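Local structure of hybrid kinase (Caulobacter vibrioides, 6QRL) at residues A20-Q25 with A104-Q109. The protein is a hybrid histidine kinase, probably autophosphorylating on histidine with ATP, whose pseudo-receiver domain, the part in this chain, binds the second messenger cyclic di-GMP. Residues are numbered along the deposited sequence; the frame is centred on the assembly and turned at random.
With C2E (9,9'-[(2R,3R,3aS,5S,7aR,9R,10R,10aS,12S,14aR)-3,5,10,12-tetrahydroxy-5,12-dioxidooctahydro-2H,7H-difuro[3,2-d:3',2'-j][1,3,7,9,2,8]tetraoxadiphosphacyclododecine-2,9-diyl]bis(2-amino-1,9-dihydro-6H-purin-6-one)), chain C.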
loop_
_atom_site.group_PDB
_atom_site.type_symbol
_atom_site.label_atom_id
_atom_site.label_comp_id
_atom_site.label_asym_id
_atom_site.label_seq_id
_atom_site.Cartn_x
_atom_site.Cartn_y
_atom_site.Cartn_z
ATOM N N ALA A 20 4.028 -7.136 10.542
ATOM C CA ALA A 20 4.667 -8.477 10.539
ATOM C C ALA A 20 3.832 -9.471 9.715
ATOM O O ALA A 20 4.436 -10.196 8.902
ATOM C CB ALA A 20 4.882 -8.968 11.948
ATOM N N ALA A 21 2.508 -9.494 9.908
ATOM C CA ALA A 21 1.591 -10.400 9.178
ATOM C C ALA A 21 1.626 -10.106 7.680
ATOM O O ALA A 21 1.635 -11.083 6.899
ATOM C CB ALA A 21 0.178 -10.322 9.713
ATOM N N THR A 22 1.558 -8.844 7.287
ATOM C CA THR A 22 1.546 -8.450 5.859
ATOM C C THR A 22 2.919 -8.769 5.259
ATOM O O THR A 22 2.946 -9.357 4.168
ATOM C CB THR A 22 1.143 -6.985 5.672
ATOM O OG1 THR A 22 -0.050 -6.739 6.420
ATOM C CG2 THR A 22 0.907 -6.630 4.223
ATOM N N ALA A 23 4.020 -8.471 5.953
ATOM C CA ALA A 23 5.375 -8.825 5.451
ATOM C C ALA A 23 5.480 -10.351 5.243
ATOM O O ALA A 23 6.010 -10.787 4.188
ATOM C CB ALA A 23 6.456 -8.323 6.367
ATOM N N ARG A 24 4.954 -11.165 6.163
ATOM C CA ARG A 24 5.005 -12.647 6.003
ATOM C C ARG A 24 4.179 -13.079 4.775
ATOM O O ARG A 24 4.654 -13.968 4.057
ATOM C CB ARG A 24 4.597 -13.343 7.306
ATOM C CG ARG A 24 5.609 -13.160 8.434
ATOM C CD ARG A 24 5.283 -14.015 9.660
ATOM N NE ARG A 24 5.201 -13.299 10.936
ATOM C CZ ARG A 24 6.118 -13.322 11.914
ATOM N NH1 ARG A 24 7.252 -13.999 11.783
ATOM N NH2 ARG A 24 5.894 -12.647 13.033
ATOM N N GLN A 25 3.016 -12.453 4.511
ATOM C CA GLN A 25 2.165 -12.764 3.327
ATOM C C GLN A 25 2.894 -12.359 2.050
ATOM O O GLN A 25 2.871 -13.167 1.107
ATOM C CB GLN A 25 0.809 -12.068 3.378
ATOM C CG GLN A 25 -0.098 -12.686 4.425
ATOM C CD GLN A 25 -1.399 -11.946 4.462
ATOM O OE1 GLN A 25 -1.400 -10.718 4.435
ATOM N NE2 GLN A 25 -2.501 -12.689 4.451
ATOM N N ALA A 104 -4.373 -14.111 -1.494
ATOM C CA ALA A 104 -4.759 -14.061 -2.927
ATOM C C ALA A 104 -5.190 -12.637 -3.314
ATOM O O ALA A 104 -4.900 -12.212 -4.435
ATOM C CB ALA A 104 -5.852 -15.067 -3.225
ATOM N N SER A 105 -5.857 -11.921 -2.406
ATOM C CA SER A 105 -6.359 -10.551 -2.657
ATOM C C SER A 105 -5.174 -9.594 -2.680
ATOM O O SER A 105 -5.135 -8.707 -3.557
ATOM C CB SER A 105 -7.387 -10.148 -1.650
ATOM O OG SER A 105 -8.585 -10.888 -1.798
ATOM N N LEU A 106 -4.249 -9.762 -1.733
ATOM C CA LEU A 106 -3.020 -8.934 -1.658
ATOM C C LEU A 106 -2.271 -9.070 -2.991
ATOM O O LEU A 106 -1.943 -8.037 -3.606
ATOM C CB LEU A 106 -2.167 -9.384 -0.466
ATOM C CG LEU A 106 -0.888 -8.569 -0.240
ATOM C CD1 LEU A 106 -0.448 -8.650 1.225
ATOM C CD2 LEU A 106 0.223 -9.049 -1.166
ATOM N N VAL A 107 -2.062 -10.305 -3.441
ATOM C CA VAL A 107 -1.349 -10.603 -4.715
ATOM C C VAL A 107 -2.045 -9.897 -5.892
ATOM O O VAL A 107 -1.363 -9.226 -6.670
ATOM C CB VAL A 107 -1.257 -12.129 -4.926
ATOM C CG1 VAL A 107 -0.807 -12.476 -6.330
ATOM C CG2 VAL A 107 -0.334 -12.758 -3.878
ATOM N N ALA A 108 -3.359 -10.050 -6.049
ATOM C CA ALA A 108 -4.120 -9.440 -7.159
ATOM C C ALA A 108 -3.967 -7.914 -7.106
ATOM O O ALA A 108 -3.672 -7.350 -8.149
ATOM C CB ALA A 108 -5.569 -9.866 -7.108
ATOM N N GLN A 109 -4.098 -7.249 -5.943
ATOM C CA GLN A 109 -4.058 -5.758 -5.914
ATOM C C GLN A 109 -2.624 -5.242 -6.148
ATOM O O GLN A 109 -2.476 -4.167 -6.737
ATOM C CB GLN A 109 -4.657 -5.216 -4.626
ATOM C CG GLN A 109 -6.168 -5.407 -4.547
ATOM C CD GLN A 109 -6.912 -4.781 -5.701
ATOM O OE1 GLN A 109 -6.667 -3.624 -6.051
ATOM N NE2 GLN A 109 -7.821 -5.548 -6.300
HETATM P P1 C2E C . -15.822 -6.789 -2.112
HETATM O O2P C2E C . -14.758 -6.088 -1.299
HETATM O O1P C2E C . -17.122 -6.095 -2.388
HETATM O "O5'" C2E C . -15.156 -7.028 -3.549
HETATM C "C5'" C2E C . -15.997 -7.442 -4.628
HETATM C "C4'" C2E C . -15.129 -7.581 -5.842
HETATM O "O4'" C2E C . -14.657 -6.283 -6.249
HETATM C "C3'" C2E C . -13.856 -8.383 -5.626
HETATM O "O3'" C2E C . -14.232 -9.768 -5.730
HETATM C "C2'" C2E C . -12.929 -7.840 -6.736
HETATM O "O2'" C2E C . -12.875 -8.704 -7.852
HETATM C "C1'" C2E C . -13.541 -6.477 -7.089
HETATM N N9 C2E C . -12.681 -5.313 -6.876
HETATM C C8 C2E C . -12.698 -4.164 -7.630
HETATM N N7 C2E C . -11.885 -3.240 -7.176
HETATM C C5 C2E C . -11.313 -3.801 -6.043
HETATM C C6 C2E C . -10.361 -3.267 -5.143
HETATM O O6 C2E C . -9.850 -2.146 -5.142
HETATM N N1 C2E C . -10.060 -4.164 -4.119
HETATM C C2 C2E C . -10.587 -5.427 -3.983
HETATM N N2 C2E C . -10.169 -6.137 -2.922
HETATM N N3 C2E C . -11.484 -5.938 -4.829
HETATM C C4 C2E C . -11.801 -5.077 -5.834
HETATM P P11 C2E C . -13.430 -10.791 -4.790
HETATM O O21 C2E C . -11.988 -10.393 -4.902
HETATM O O11 C2E C . -13.843 -12.185 -5.163
HETATM O O5A C2E C . -13.984 -10.516 -3.312
HETATM C C5A C2E C . -15.298 -10.993 -2.893
HETATM C C4A C2E C . -15.538 -10.576 -1.463
HETATM O O4A C2E C . -14.707 -11.372 -0.583
HETATM C C3A C2E C . -15.177 -9.136 -1.112
HETATM O O3A C2E C . -16.222 -8.253 -1.544
HETATM C C2A C2E C . -14.992 -9.234 0.400
HETATM O O2A C2E C . -16.143 -9.280 1.205
HETATM C C1A C2E C . -14.311 -10.596 0.536
HETATM N N91 C2E C . -12.867 -10.454 0.527
HETATM C C81 C2E C . -12.093 -10.360 -0.602
HETATM N N71 C2E C . -10.821 -10.170 -0.344
HETATM C C51 C2E C . -10.766 -10.128 1.042
HETATM C C61 C2E C . -9.646 -9.959 1.885
HETATM O O61 C2E C . -8.474 -9.729 1.553
HETATM N N11 C2E C . -10.023 -10.000 3.231
HETATM C C21 C2E C . -11.301 -10.193 3.700
HETATM N N21 C2E C . -11.431 -10.226 5.037
HETATM N N31 C2E C . -12.363 -10.326 2.910
HETATM C C41 C2E C . -12.022 -10.303 1.598
#
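Ser105 OG donates a hydrogen bond of 2.8 Å to N71 of cyclic di-GMP, the N7-position nitrogen of one guanine, an acceptor. Ser105 CB also lies 3.4 Å from the guanine carbonyl oxygen O61. At the other guanine, Gln109 NE2 comes within 3.4 Å of N1. Helix 103-111 therefore meets both bases of one ligand.

The next residue, Leu106, turns to helix 16-28. Its CG is anti to the backbone N (chi1 -178°), which carries the CD1 methyl across to the neighbouring helix. There CD1 touches Thr22 CG2 at 3.9 Å. It also meets Gln25 OE1, a van der Waals contact of a methyl on an amide oxygen. Thr22 OG1 is hydrogen-bonded to the carbonyl oxygen of Val18 in its own helix, and the CG2 methyl meets Leu106. Gln25 reaches out with an extended chain, and its NE2 donates to the carbonyl oxygen of Leu101, a pocket residue. Leu53 of strand 51-55 touches both Thr22 and Leu106, so the methyl contact sits against the sheet of the receiver fold. Gln25 also touches a second cyclic di-GMP.

Between the helices the contact is thus small and mainly apolar, while Ser105 binds the ligand and Gln25 holds the loop that forms part of its pocket.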